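Local coordinates for protein c-di-GMP synthase (Capnocytophaga granulosa, PDB 6WT9) that synthesises the cyclic dinucleotide 3',3'-c-di-GMP from two GTP as the second messenger of a bacterial CBASS antiphage defence system, at residues S31-V36 with Y44-M49; E65-H70 with Q159-V164; E166-T171 with I176-K181. One frame throughout, in Å; residues are numbered along the deposited sequence.

Interaction 1 of 3, residues S31-V36 with Y44-M49; sequences SDNPDV and YITLAM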
ATOM      1  N   SER A  31     -23.849   4.718   9.047  1.00 29.96           N
ATOM      2  CA  SER A  31     -24.090   4.679  10.484  1.00 29.26           C
ATOM      3  C   SER A  31     -22.928   5.295  11.253  1.00 29.35           C
ATOM      4  O   SER A  31     -23.140   6.073  12.190  1.00 27.31           O
ATOM      5  CB  SER A  31     -24.330   3.241  10.939  1.00 34.10           C
ATOM      6  OG  SER A  31     -24.420   3.160  12.352  1.00 39.25           O
ATOM      7  N   ASP A  32     -21.694   4.962  10.869  1.00 25.57           N
ATOM      8  CA  ASP A  32     -20.525   5.515  11.542  1.00 27.30           C
ATOM      9  C   ASP A  32     -20.277   6.973  11.180  1.00 29.47           C
ATOM     10  O   ASP A  32     -19.525   7.653  11.888  1.00 29.46           O
ATOM     11  CB  ASP A  32     -19.281   4.691  11.210  1.00 34.47           C
ATOM     12  CG  ASP A  32     -19.329   3.294  11.798  1.00 44.08           C
ATOM     13  OD1 ASP A  32     -20.321   2.966  12.484  1.00 45.70           O
ATOM     14  OD2 ASP A  32     -18.373   2.523  11.572  1.00 46.93           O
ATOM     15  N   ASN A  33     -20.875   7.467  10.098  1.00 23.82           N
ATOM     16  CA  ASN A  33     -20.652   8.836   9.628  1.00 20.30           C
ATOM     17  C   ASN A  33     -21.978   9.453   9.217  1.00 24.02           C
ATOM     18  O   ASN A  33     -22.211   9.741   8.036  1.00 27.19           O
ATOM     19  CB  ASN A  33     -19.656   8.854   8.467  1.00 23.03           C
ATOM     20  CG  ASN A  33     -18.334   8.203   8.820  1.00 28.35           C
ATOM     21  OD1 ASN A  33     -17.460   8.834   9.417  1.00 31.27           O
ATOM     22  ND2 ASN A  33     -18.177   6.937   8.446  1.00 24.09           N
ATOM     23  N   PRO A  34     -22.880   9.691  10.174  1.00 23.57           N
ATOM     24  CA  PRO A  34     -24.187  10.267   9.821  1.00 20.29           C
ATOM     25  C   PRO A  34     -24.108  11.691   9.295  1.00 21.02           C
ATOM     26  O   PRO A  34     -25.109  12.187   8.760  1.00 18.94           O
ATOM     27  CB  PRO A  34     -24.964  10.212  11.141  1.00 18.63           C
ATOM     28  CG  PRO A  34     -23.909  10.285  12.190  1.00 20.16           C
ATOM     29  CD  PRO A  34     -22.723   9.534  11.633  1.00 20.36           C
ATOM     30  N   ASP A  35     -22.958  12.359   9.416  1.00 22.69           N
ATOM     31  CA  ASP A  35     -22.861  13.750   8.983  1.00 21.00           C
ATOM     32  C   ASP A  35     -22.754  13.880   7.467  1.00 21.75           C
ATOM     33  O   ASP A  35     -23.048  14.950   6.919  1.00 20.46           O
ATOM     34  CB  ASP A  35     -21.657  14.426   9.640  1.00 23.40           C
ATOM     35  CG  ASP A  35     -20.345  13.728   9.309  1.00 26.61           C
ATOM     36  OD1 ASP A  35     -20.261  12.494   9.495  1.00 26.78           O
ATOM     37  OD2 ASP A  35     -19.402  14.408   8.857  1.00 24.33           O
ATOM     38  N   VAL A  36     -22.336  12.820   6.776  1.00 21.91           N
ATOM     39  CA  VAL A  36     -22.012  12.921   5.357  1.00 20.02           C
ATOM     40  C   VAL A  36     -23.290  12.896   4.533  1.00 19.99           C
ATOM     41  O   VAL A  36     -23.261  13.123   3.319  1.00 24.20           O
ATOM     42  CB  VAL A  36     -21.060  11.793   4.930  1.00 15.22           C
ATOM     43  CG1 VAL A  36     -19.846  11.782   5.835  1.00 15.34           C
ATOM     44  CG2 VAL A  36     -21.769  10.444   4.983  1.00 12.09           C
ATOM     45  N   TYR A  44     -17.406  11.555  -0.225  1.00 15.08           N
ATOM     46  CA  TYR A  44     -16.218  11.135  -0.957  1.00 14.18           C
ATOM     47  C   TYR A  44     -14.982  11.173  -0.070  1.00 13.66           C
ATOM     48  O   TYR A  44     -14.174  10.238  -0.083  1.00 23.62           O
ATOM     49  CB  TYR A  44     -16.033  12.018  -2.191  1.00 13.62           C
ATOM     50  CG  TYR A  44     -14.799  11.704  -3.005  1.00 21.39           C
ATOM     51  CD1 TYR A  44     -14.726  10.553  -3.774  1.00 21.53           C
ATOM     52  CD2 TYR A  44     -13.711  12.567  -3.011  1.00 21.72           C
ATOM     53  CE1 TYR A  44     -13.602  10.264  -4.522  1.00 21.33           C
ATOM     54  CE2 TYR A  44     -12.584  12.288  -3.755  1.00 24.25           C
ATOM     55  CZ  TYR A  44     -12.534  11.136  -4.510  1.00 21.56           C
ATOM     56  OH  TYR A  44     -11.411  10.854  -5.253  1.00 20.20           O
ATOM     57  N   ILE A  45     -14.826  12.238   0.719  1.00 15.87           N
ATOM     58  CA  ILE A  45     -13.663  12.353   1.591  1.00 10.49           C
ATOM     59  C   ILE A  45     -13.694  11.283   2.676  1.00  8.11           C
ATOM     60  O   ILE A  45     -12.675  10.646   2.966  1.00 13.59           O
ATOM     61  CB  ILE A  45     -13.589  13.768   2.194  1.00 11.04           C
ATOM     62  CG1 ILE A  45     -13.425  14.813   1.088  1.00 13.30           C
ATOM     63  CG2 ILE A  45     -12.439  13.870   3.185  1.00 15.00           C
ATOM     64  CD1 ILE A  45     -13.630  16.233   1.566  1.00 15.35           C
ATOM     65  N   THR A  46     -14.861  11.063   3.287  1.00 10.96           N
ATOM     66  CA  THR A  46     -14.953  10.090   4.373  1.00 13.81           C
ATOM     67  C   THR A  46     -14.688   8.675   3.877  1.00 14.87           C
ATOM     68  O   THR A  46     -14.005   7.894   4.549  1.00 11.20           O
ATOM     69  CB  THR A  46     -16.325  10.168   5.043  1.00 15.13           C
ATOM     70  OG1 THR A  46     -16.546  11.494   5.538  1.00 16.44           O
ATOM     71  CG2 THR A  46     -16.400   9.189   6.202  1.00 14.92           C
ATOM     72  N   LEU A  47     -15.215   8.324   2.702  1.00 14.55           N
ATOM     73  CA  LEU A  47     -14.988   6.984   2.172  1.00 14.91           C
ATOM     74  C   LEU A  47     -13.559   6.812   1.673  1.00  9.70           C
ATOM     75  O   LEU A  47     -12.990   5.723   1.802  1.00 14.35           O
ATOM     76  CB  LEU A  47     -15.984   6.678   1.055  1.00 14.84           C
ATOM     77  CG  LEU A  47     -15.980   5.229   0.569  1.00 17.17           C
ATOM     78  CD1 LEU A  47     -16.114   4.279   1.748  1.00 18.22           C
ATOM     79  CD2 LEU A  47     -17.093   4.992  -0.441  1.00 17.69           C
ATOM     80  N   ALA A  48     -12.961   7.867   1.114  1.00 11.76           N
ATOM     81  CA  ALA A  48     -11.583   7.777   0.642  1.00 15.40           C
ATOM     82  C   ALA A  48     -10.592   7.600   1.783  1.00 16.77           C
ATOM     83  O   ALA A  48      -9.460   7.172   1.541  1.00 16.83           O
ATOM     84  CB  ALA A  48     -11.219   9.018  -0.175  1.00 15.65           C
HETATM   85  N   MSE A  49     -10.988   7.922   3.010  1.00 14.61           N
HETATM   86  CA  MSE A  49     -10.131   7.738   4.173  1.00 14.97           C
HETATM   87  C   MSE A  49     -10.475   6.443   4.890  1.00 16.30           C
HETATM   88  O   MSE A  49      -9.681   5.926   5.677  1.00 15.39           O
HETATM   89  CB  MSE A  49     -10.268   8.917   5.133  1.00 12.68           C
HETATM   90  CG  MSE A  49      -9.771  10.233   4.573  1.00 15.22           C
HETATM   91 SE   MSE A  49     -10.029  11.705   5.829  0.82 18.27          SE
HETATM   92  CE  MSE A  49      -9.013  13.067   4.869  1.00 14.74           C
TER
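Thr-46 lays its methyl over the flat carboxamide of Asn-33: Thr-46 CG2 stands 3.4 Å from Asn-33 CG and almost directly above it, with Asn-33 OD1 at 3.4 Å and Asn-33 ND2 at 3.6 Å. The two side chains come from opposite directions, and chi2 near -83° turns the amide so that its broad side, rather than either polar end, meets the methyl. Asn-33 is where the chain leaves helix 23-32, and its CG lies beside the backbone N (chi1 -56°). Both ends of this buried group have partners: ND2 donates back to Phe-29 O in the last turns of the helix, and OD1 accepts from Lys-288 NZ. Together these bonds fix which way the amide faces.

The other branch of Thr-46 meets Val-36, whose CG1 closes to 3.3 Å from Thr-46 OG1, a tight apolar-to-hydroxyl contact. That hydroxyl is also buried; it bonds to Leu-42 O one turn earlier in its own helix and to Tyr-289 OH. One threonine thus touches both residues, methyl to Asn-33 and hydroxyl side to Val-36, with no hydrogen bond between the segments.

The contact is plain packing where the end of helix 23-32 and the turn after it meet helix 40-49. Lys-288 and Tyr-289 close it from a loop, both also bonded to the Asp-35 carboxylate, while other sides of helix 40-49 rest on helices 6-17 and 245-259.

Interaction 2 of 3, residues E65-H70 with Q159-V164; sequences EKVKLH and QKLSSV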
ATOM      1  N   GLU A  65      -2.671 -17.291   1.951  1.00 25.26           N
ATOM      2  CA  GLU A  65      -2.458 -18.432   2.834  1.00 25.65           C
ATOM      3  C   GLU A  65      -2.548 -19.745   2.066  1.00 22.20           C
ATOM      4  O   GLU A  65      -1.802 -20.690   2.349  1.00 24.98           O
ATOM      5  CB  GLU A  65      -3.474 -18.399   3.976  1.00 33.73           C
ATOM      6  CG  GLU A  65      -3.155 -19.331   5.132  1.00 43.10           C
ATOM      7  CD  GLU A  65      -1.781 -19.078   5.716  1.00 53.05           C
ATOM      8  OE1 GLU A  65      -0.884 -19.922   5.509  1.00 57.64           O
ATOM      9  OE2 GLU A  65      -1.594 -18.032   6.373  1.00 52.76           O
ATOM     10  N   LYS A  66      -3.452 -19.822   1.087  1.00 19.40           N
ATOM     11  CA  LYS A  66      -3.549 -21.026   0.268  1.00 21.45           C
ATOM     12  C   LYS A  66      -2.318 -21.194  -0.614  1.00 19.62           C
ATOM     13  O   LYS A  66      -1.859 -22.320  -0.837  1.00 22.03           O
ATOM     14  CB  LYS A  66      -4.818 -20.984  -0.583  1.00 22.93           C
ATOM     15  CG  LYS A  66      -6.107 -21.122   0.215  1.00 28.43           C
ATOM     16  CD  LYS A  66      -7.323 -21.022  -0.697  1.00 35.86           C
ATOM     17  CE  LYS A  66      -8.619 -21.155   0.083  1.00 38.19           C
ATOM     18  NZ  LYS A  66      -8.735 -22.490   0.732  1.00 44.84           N
ATOM     19  N   VAL A  67      -1.774 -20.089  -1.130  1.00 14.46           N
ATOM     20  CA  VAL A  67      -0.524 -20.164  -1.882  1.00 15.52           C
ATOM     21  C   VAL A  67       0.593 -20.695  -0.994  1.00 17.06           C
ATOM     22  O   VAL A  67       1.408 -21.523  -1.420  1.00 17.90           O
ATOM     23  CB  VAL A  67      -0.170 -18.786  -2.474  1.00 17.50           C
ATOM     24  CG1 VAL A  67       1.178 -18.834  -3.172  1.00 17.79           C
ATOM     25  CG2 VAL A  67      -1.252 -18.333  -3.435  1.00 19.79           C
ATOM     26  N   LYS A  68       0.633 -20.243   0.262  1.00 15.40           N
ATOM     27  CA  LYS A  68       1.648 -20.713   1.199  1.00 17.17           C
ATOM     28  C   LYS A  68       1.562 -22.222   1.405  1.00 19.53           C
ATOM     29  O   LYS A  68       2.588 -22.912   1.417  1.00 16.35           O
ATOM     30  CB  LYS A  68       1.499 -19.974   2.528  1.00 22.33           C
ATOM     31  CG  LYS A  68       2.459 -20.412   3.618  1.00 29.52           C
ATOM     32  CD  LYS A  68       2.256 -19.580   4.876  1.00 40.30           C
ATOM     33  CE  LYS A  68       3.104 -20.091   6.030  1.00 49.94           C
ATOM     34  NZ  LYS A  68       2.902 -19.279   7.264  1.00 57.70           N
ATOM     35  N   LEU A  69       0.346 -22.753   1.561  1.00 20.50           N
ATOM     36  CA  LEU A  69       0.192 -24.185   1.808  1.00 22.04           C
ATOM     37  C   LEU A  69       0.623 -25.009   0.600  1.00 19.73           C
ATOM     38  O   LEU A  69       1.174 -26.105   0.756  1.00 22.44           O
ATOM     39  CB  LEU A  69      -1.254 -24.508   2.182  1.00 21.79           C
ATOM     40  CG  LEU A  69      -1.776 -23.936   3.503  1.00 26.57           C
ATOM     41  CD1 LEU A  69      -3.169 -24.472   3.804  1.00 23.70           C
ATOM     42  CD2 LEU A  69      -0.820 -24.243   4.648  1.00 23.01           C
ATOM     43  N   HIS A  70       0.372 -24.506  -0.611  1.00 13.87           N
ATOM     44  CA  HIS A  70       0.815 -25.219  -1.804  1.00 15.95           C
ATOM     45  C   HIS A  70       2.335 -25.224  -1.911  1.00 19.75           C
ATOM     46  O   HIS A  70       2.931 -26.236  -2.298  1.00 23.87           O
ATOM     47  CB  HIS A  70       0.190 -24.600  -3.055  1.00 15.46           C
ATOM     48  CG  HIS A  70      -1.251 -24.953  -3.248  1.00 22.41           C
ATOM     49  ND1 HIS A  70      -1.674 -26.240  -3.505  1.00 21.82           N
ATOM     50  CD2 HIS A  70      -2.368 -24.188  -3.224  1.00 20.52           C
ATOM     51  CE1 HIS A  70      -2.989 -26.253  -3.630  1.00 21.86           C
ATOM     52  NE2 HIS A  70      -3.435 -25.021  -3.463  1.00 21.86           N
ATOM     53  N   GLN A 159       6.898 -24.580 -10.813  1.00 21.17           N
ATOM     54  CA  GLN A 159       6.319 -25.880 -11.132  1.00 24.84           C
ATOM     55  C   GLN A 159       5.050 -26.129 -10.327  1.00 18.80           C
ATOM     56  O   GLN A 159       4.012 -26.507 -10.883  1.00 22.24           O
ATOM     57  CB  GLN A 159       7.346 -26.982 -10.878  1.00 25.45           C
ATOM     58  CG  GLN A 159       6.838 -28.383 -11.167  1.00 36.17           C
ATOM     59  CD  GLN A 159       7.907 -29.440 -10.964  1.00 45.59           C
ATOM     60  OE1 GLN A 159       9.068 -29.123 -10.700  1.00 44.15           O
ATOM     61  NE2 GLN A 159       7.520 -30.705 -11.087  1.00 51.38           N
ATOM     62  N   LYS A 160       5.116 -25.916  -9.012  1.00 14.94           N
ATOM     63  CA  LYS A 160       3.962 -26.172  -8.154  1.00 19.15           C
ATOM     64  C   LYS A 160       2.811 -25.225  -8.476  1.00 24.74           C
ATOM     65  O   LYS A 160       1.668 -25.661  -8.656  1.00 24.58           O
ATOM     66  CB  LYS A 160       4.369 -26.052  -6.685  1.00 18.46           C
ATOM     67  CG  LYS A 160       3.209 -25.814  -5.728  1.00 17.84           C
ATOM     68  CD  LYS A 160       2.286 -27.019  -5.645  1.00 25.90           C
ATOM     69  CE  LYS A 160       2.995 -28.228  -5.058  1.00 24.29           C
ATOM     70  NZ  LYS A 160       2.059 -29.379  -4.903  1.00 24.08           N
ATOM     71  N   LEU A 161       3.094 -23.923  -8.556  1.00 24.22           N
ATOM     72  CA  LEU A 161       2.024 -22.950  -8.762  1.00 24.35           C
ATOM     73  C   LEU A 161       1.387 -23.104 -10.138  1.00 26.18           C
ATOM     74  O   LEU A 161       0.162 -23.012 -10.269  1.00 21.35           O
ATOM     75  CB  LEU A 161       2.559 -21.532  -8.564  1.00 23.54           C
ATOM     76  CG  LEU A 161       3.010 -21.220  -7.134  1.00 26.03           C
ATOM     77  CD1 LEU A 161       3.572 -19.808  -7.033  1.00 21.73           C
ATOM     78  CD2 LEU A 161       1.869 -21.424  -6.150  1.00 24.67           C
ATOM     79  N   SER A 162       2.196 -23.342 -11.174  1.00 33.16           N
ATOM     80  CA  SER A 162       1.636 -23.593 -12.499  1.00 36.51           C
ATOM     81  C   SER A 162       0.810 -24.868 -12.535  1.00 33.95           C
ATOM     82  O   SER A 162      -0.064 -25.008 -13.397  1.00 38.18           O
ATOM     83  CB  SER A 162       2.748 -23.673 -13.546  1.00 38.31           C
ATOM     84  OG  SER A 162       3.526 -22.490 -13.555  1.00 45.99           O
ATOM     85  N   SER A 163       1.065 -25.797 -11.616  1.00 28.42           N
ATOM     86  CA  SER A 163       0.313 -27.039 -11.538  1.00 35.49           C
ATOM     87  C   SER A 163      -0.960 -26.919 -10.711  1.00 36.44           C
ATOM     88  O   SER A 163      -1.861 -27.753 -10.862  1.00 42.74           O
ATOM     89  CB  SER A 163       1.197 -28.145 -10.954  1.00 38.59           C
ATOM     90  OG  SER A 163       0.412 -29.195 -10.428  1.00 45.53           O
ATOM     91  N   VAL A 164      -1.058 -25.912  -9.849  1.00 28.47           N
ATOM     92  CA  VAL A 164      -2.220 -25.732  -8.990  1.00 29.38           C
ATOM     93  C   VAL A 164      -3.209 -24.733  -9.579  1.00 29.69           C
ATOM     94  O   VAL A 164      -4.418 -24.962  -9.547  1.00 37.48           O
ATOM     95  CB  VAL A 164      -1.772 -25.303  -7.577  1.00 28.51           C
ATOM     96  CG1 VAL A 164      -2.959 -24.811  -6.768  1.00 32.87           C
ATOM     97  CG2 VAL A 164      -1.089 -26.460  -6.870  1.00 29.55           C
TER
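With CG set beside its backbone N (chi1 -76°), the His-70 ring swings across to helix 147-164, where Val-164 holds CG1 anti to the nitrogen of its own backbone and presents that methyl to the ring. Val-164 CG1 lies 3.5 Å from the centroid of the His-70 imidazole, 16° off the ring normal, which makes a CH-pi contact over one face. It is displaced toward the rim and comes nearest to His-70 NE2, at 3.3 Å. The second methyl, Val-164 CG2, reaches His-70 ND1 at 3.4 Å, so the two branches of the valine spread across the ring.

Lys-160, one turn back, bends at chi2 and chi3 and carries its methylenes past the backbone carbonyl of His-70. Lys-160 CE comes to 3.4 Å from His-70 O, and Lys-160 CD to 4.1 Å from His-70 CB. The ammonium lies beyond hydrogen-bonding distance of that oxygen; the lysine takes part through its aliphatic length, and its side chain also touches Asp-73 and Ile-74 in the loop that follows helix 54-71. Deeper in, Val-67 CG1 and Leu-161 CD2 meet at 4.0 Å, their side chains crossing at about a right angle.

No hydrogen bond spans the pair, and the short helix axes stay 10.6 Å apart at a steep 120°. Both segments fall within the nucleotidyltransferase domain, and their helices pack against the same sheet: Val-67 rests on Ile-178, Val-187 and Ile-189, and Leu-161 on Ile-176, Ile-178 and Ile-189, of strands 176-180 and 185-194.

Interaction 3 of 3, residues E166-T171 with I176-K181; sequences EICDIT and IKITNK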
ATOM      1  N   GLU A 166      -4.642 -22.491 -12.790  1.00 30.42           N
ATOM      2  CA  GLU A 166      -4.681 -22.396 -14.247  1.00 40.58           C
ATOM      3  C   GLU A 166      -4.078 -21.084 -14.729  1.00 37.49           C
ATOM      4  O   GLU A 166      -3.383 -21.049 -15.752  1.00 36.33           O
ATOM      5  CB  GLU A 166      -6.120 -22.540 -14.749  1.00 54.29           C
ATOM      6  CG  GLU A 166      -6.696 -23.947 -14.653  1.00 67.87           C
ATOM      7  CD  GLU A 166      -7.028 -24.359 -13.229  1.00 78.93           C
ATOM      8  OE1 GLU A 166      -7.207 -25.571 -12.987  1.00 81.44           O
ATOM      9  OE2 GLU A 166      -7.111 -23.471 -12.352  1.00 79.21           O
ATOM     10  N   ILE A 167      -4.330 -19.997 -14.007  1.00 38.53           N
ATOM     11  CA  ILE A 167      -3.774 -18.688 -14.323  1.00 37.27           C
ATOM     12  C   ILE A 167      -2.530 -18.516 -13.459  1.00 34.62           C
ATOM     13  O   ILE A 167      -2.623 -18.278 -12.251  1.00 36.00           O
ATOM     14  CB  ILE A 167      -4.791 -17.569 -14.089  1.00 40.09           C
ATOM     15  CG1 ILE A 167      -6.065 -17.834 -14.896  1.00 43.73           C
ATOM     16  CG2 ILE A 167      -4.193 -16.220 -14.459  1.00 37.18           C
ATOM     17  CD1 ILE A 167      -7.155 -16.809 -14.671  1.00 47.35           C
ATOM     18  N   CYS A 168      -1.357 -18.639 -14.078  1.00 33.87           N
ATOM     19  CA  CYS A 168      -0.082 -18.534 -13.373  1.00 31.74           C
ATOM     20  C   CYS A 168       0.920 -17.861 -14.300  1.00 32.78           C
ATOM     21  O   CYS A 168       1.302 -18.433 -15.325  1.00 31.78           O
ATOM     22  CB  CYS A 168       0.421 -19.906 -12.927  1.00 32.64           C
ATOM     23  SG  CYS A 168       2.019 -19.874 -12.082  1.00 37.05           S
ATOM     24  N   ASP A 169       1.347 -16.653 -13.939  1.00 29.86           N
ATOM     25  CA  ASP A 169       2.245 -15.851 -14.760  1.00 31.07           C
ATOM     26  C   ASP A 169       3.664 -15.989 -14.215  1.00 30.45           C
ATOM     27  O   ASP A 169       3.972 -15.480 -13.132  1.00 27.09           O
ATOM     28  CB  ASP A 169       1.793 -14.390 -14.771  1.00 29.29           C
ATOM     29  CG  ASP A 169       2.480 -13.563 -15.844  1.00 32.44           C
ATOM     30  OD1 ASP A 169       3.679 -13.782 -16.103  1.00 34.06           O
ATOM     31  OD2 ASP A 169       1.814 -12.684 -16.432  1.00 39.64           O
ATOM     32  N   ILE A 170       4.527 -16.667 -14.968  1.00 27.38           N
ATOM     33  CA  ILE A 170       5.928 -16.827 -14.601  1.00 25.84           C
ATOM     34  C   ILE A 170       6.838 -15.977 -15.490  1.00 28.06           C
ATOM     35  O   ILE A 170       8.037 -16.235 -15.576  1.00 26.08           O
ATOM     36  CB  ILE A 170       6.353 -18.305 -14.632  1.00 22.35           C
ATOM     37  CG1 ILE A 170       6.322 -18.846 -16.064  1.00 26.61           C
ATOM     38  CG2 ILE A 170       5.457 -19.141 -13.731  1.00 23.79           C
ATOM     39  CD1 ILE A 170       6.961 -20.213 -16.212  1.00 23.84           C
ATOM     40  N   THR A 171       6.285 -14.954 -16.145  1.00 37.60           N
ATOM     41  CA  THR A 171       7.057 -14.181 -17.113  1.00 38.93           C
ATOM     42  C   THR A 171       8.004 -13.196 -16.436  1.00 38.24           C
ATOM     43  O   THR A 171       9.151 -13.044 -16.867  1.00 42.15           O
ATOM     44  CB  THR A 171       6.113 -13.445 -18.065  1.00 44.36           C
ATOM     45  OG1 THR A 171       5.386 -14.399 -18.849  1.00 41.24           O
ATOM     46  CG2 THR A 171       6.887 -12.516 -18.990  1.00 54.48           C
ATOM     47  N   ILE A 176       6.192 -14.248  -9.215  1.00 16.38           N
ATOM     48  CA  ILE A 176       5.197 -15.118  -9.831  1.00 18.05           C
ATOM     49  C   ILE A 176       3.823 -14.601  -9.434  1.00 23.39           C
ATOM     50  O   ILE A 176       3.578 -14.316  -8.257  1.00 29.50           O
ATOM     51  CB  ILE A 176       5.379 -16.581  -9.387  1.00 13.40           C
ATOM     52  CG1 ILE A 176       6.812 -17.049  -9.638  1.00 14.96           C
ATOM     53  CG2 ILE A 176       4.386 -17.487 -10.105  1.00 11.94           C
ATOM     54  CD1 ILE A 176       7.080 -18.462  -9.156  1.00 20.56           C
ATOM     55  N   LYS A 177       2.926 -14.477 -10.409  1.00 23.94           N
ATOM     56  CA  LYS A 177       1.577 -13.978 -10.169  1.00 28.69           C
ATOM     57  C   LYS A 177       0.581 -15.087 -10.466  1.00 23.14           C
ATOM     58  O   LYS A 177       0.576 -15.640 -11.571  1.00 22.48           O
ATOM     59  CB  LYS A 177       1.281 -12.745 -11.025  1.00 39.53           C
ATOM     60  CG  LYS A 177      -0.057 -12.090 -10.714  1.00 50.49           C
ATOM     61  CD  LYS A 177      -0.237 -10.789 -11.476  1.00 58.73           C
ATOM     62  CE  LYS A 177      -1.455 -10.025 -10.980  1.00 63.74           C
ATOM     63  NZ  LYS A 177      -1.328  -9.649  -9.542  1.00 65.61           N
ATOM     64  N   ILE A 178      -0.259 -15.411  -9.482  1.00 15.37           N
ATOM     65  CA  ILE A 178      -1.277 -16.437  -9.639  1.00 17.05           C
ATOM     66  C   ILE A 178      -2.645 -15.804  -9.438  1.00 18.70           C
ATOM     67  O   ILE A 178      -2.785 -14.726  -8.853  1.00 16.74           O
ATOM     68  CB  ILE A 178      -1.080 -17.623  -8.667  1.00 19.19           C
ATOM     69  CG1 ILE A 178      -1.321 -17.193  -7.214  1.00 17.26           C
ATOM     70  CG2 ILE A 178       0.309 -18.224  -8.833  1.00 16.93           C
ATOM     71  CD1 ILE A 178      -2.705 -17.549  -6.677  1.00 12.82           C
ATOM     72  N   THR A 179      -3.666 -16.502  -9.927  1.00 23.10           N
ATOM     73  CA  THR A 179      -5.054 -16.097  -9.753  1.00 26.06           C
ATOM     74  C   THR A 179      -5.828 -17.270  -9.176  1.00 23.43           C
ATOM     75  O   THR A 179      -5.910 -18.331  -9.804  1.00 30.24           O
ATOM     76  CB  THR A 179      -5.676 -15.645 -11.077  1.00 29.24           C
ATOM     77  OG1 THR A 179      -5.008 -14.465 -11.543  1.00 30.98           O
ATOM     78  CG2 THR A 179      -7.159 -15.347 -10.896  1.00 26.14           C
ATOM     79  N   ASN A 180      -6.372 -17.088  -7.978  1.00 20.79           N
ATOM     80  CA  ASN A 180      -7.283 -18.062  -7.386  1.00 23.48           C
ATOM     81  C   ASN A 180      -8.656 -17.818  -7.998  1.00 26.41           C
ATOM     82  O   ASN A 180      -9.389 -16.924  -7.569  1.00 23.67           O
ATOM     83  CB  ASN A 180      -7.304 -17.926  -5.867  1.00 24.58           C
ATOM     84  CG  ASN A 180      -8.024 -19.077  -5.180  1.00 25.84           C
ATOM     85  OD1 ASN A 180      -9.073 -19.532  -5.635  1.00 29.49           O
ATOM     86  ND2 ASN A 180      -7.458 -19.550  -4.074  1.00 14.45           N
ATOM     87  N   LYS A 181      -9.004 -18.606  -9.019  1.00 28.63           N
ATOM     88  CA  LYS A 181     -10.264 -18.386  -9.722  1.00 39.96           C
ATOM     89  C   LYS A 181     -11.467 -18.675  -8.833  1.00 50.87           C
ATOM     90  O   LYS A 181     -12.548 -18.118  -9.057  1.00 56.76           O
ATOM     91  CB  LYS A 181     -10.322 -19.243 -10.987  1.00 43.53           C
ATOM     92  CG  LYS A 181      -9.192 -18.974 -11.967  1.00 48.02           C
ATOM     93  CD  LYS A 181      -9.517 -19.511 -13.354  1.00 51.64           C
ATOM     94  CE  LYS A 181      -9.846 -20.993 -13.318  1.00 52.75           C
ATOM     95  NZ  LYS A 181     -10.150 -21.522 -14.677  1.00 52.60           N
TER
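Lys-177 O receives the shortest bond between the strands, from Asp-169 N at 2.7 Å with an almost straight N-H approach of 178°. A CA-H contact from Cys-168, 3.5 Å from CA to Lys-177 O, meets the same oxygen. The return bond, Lys-177 N to Asp-169 O, is 3.1 Å, with the donor in the carbonyl plane; the two reciprocal bonds make Asp-169 and Lys-177 a hydrogen-bonded antiparallel pair.

Cys-168 and Ile-178 form the adjoining non-hydrogen-bonded pair. Cys-168 SG, turned anti to the nitrogen of its residue, touches two methyls on the neighbouring strand, Ile-176 CG2 at 3.9 Å and Ile-178 CG2 at 4.0 Å. Toward the open end, Ile-167 CD1 lies 3.8 Å from Lys-181 CD, an aliphatic crossing at about a right angle. At the loop end, Asp-169 OD1 accepts from Thr-171 N at 2.9 Å; this Asx turn starts the loop of the hairpin.

The Lys-177 ammonium forms a salt bridge with Asp-188 of strand 185-194. Cys-168 and Ile-178 share one face of the sheet; Cys-168 and Ile-176 touch helix 147-164, and Ile-178 touches helix 54-71. Strand 167-169 pairs with 176-180, which pairs in turn with 185-194, so 167-169 lies at the end of this sheet within the chain.

In the fold
From the N terminus, interaction 1 comes first, closing a short loop of seven residues between helices 23-32 and 40-49. The chain runs on into helix 54-71, where interaction 2 opens; it closes a far longer loop of 88 residues that includes strands 78-83 and 98-104 and residues 107-145, which are not modelled. Interaction 3 follows at once, a hairpin closed across four residues. The three are in series, and none nests or crosses. Interactions 2 and 3 touch, their centres about 10 Å apart: Lys-66 packs on Asn-180, and Ser-162 on Cys-168, joining helix pair to sheet edge. Interaction 1 stands apart, its centre about 39 Å from that of interaction 2.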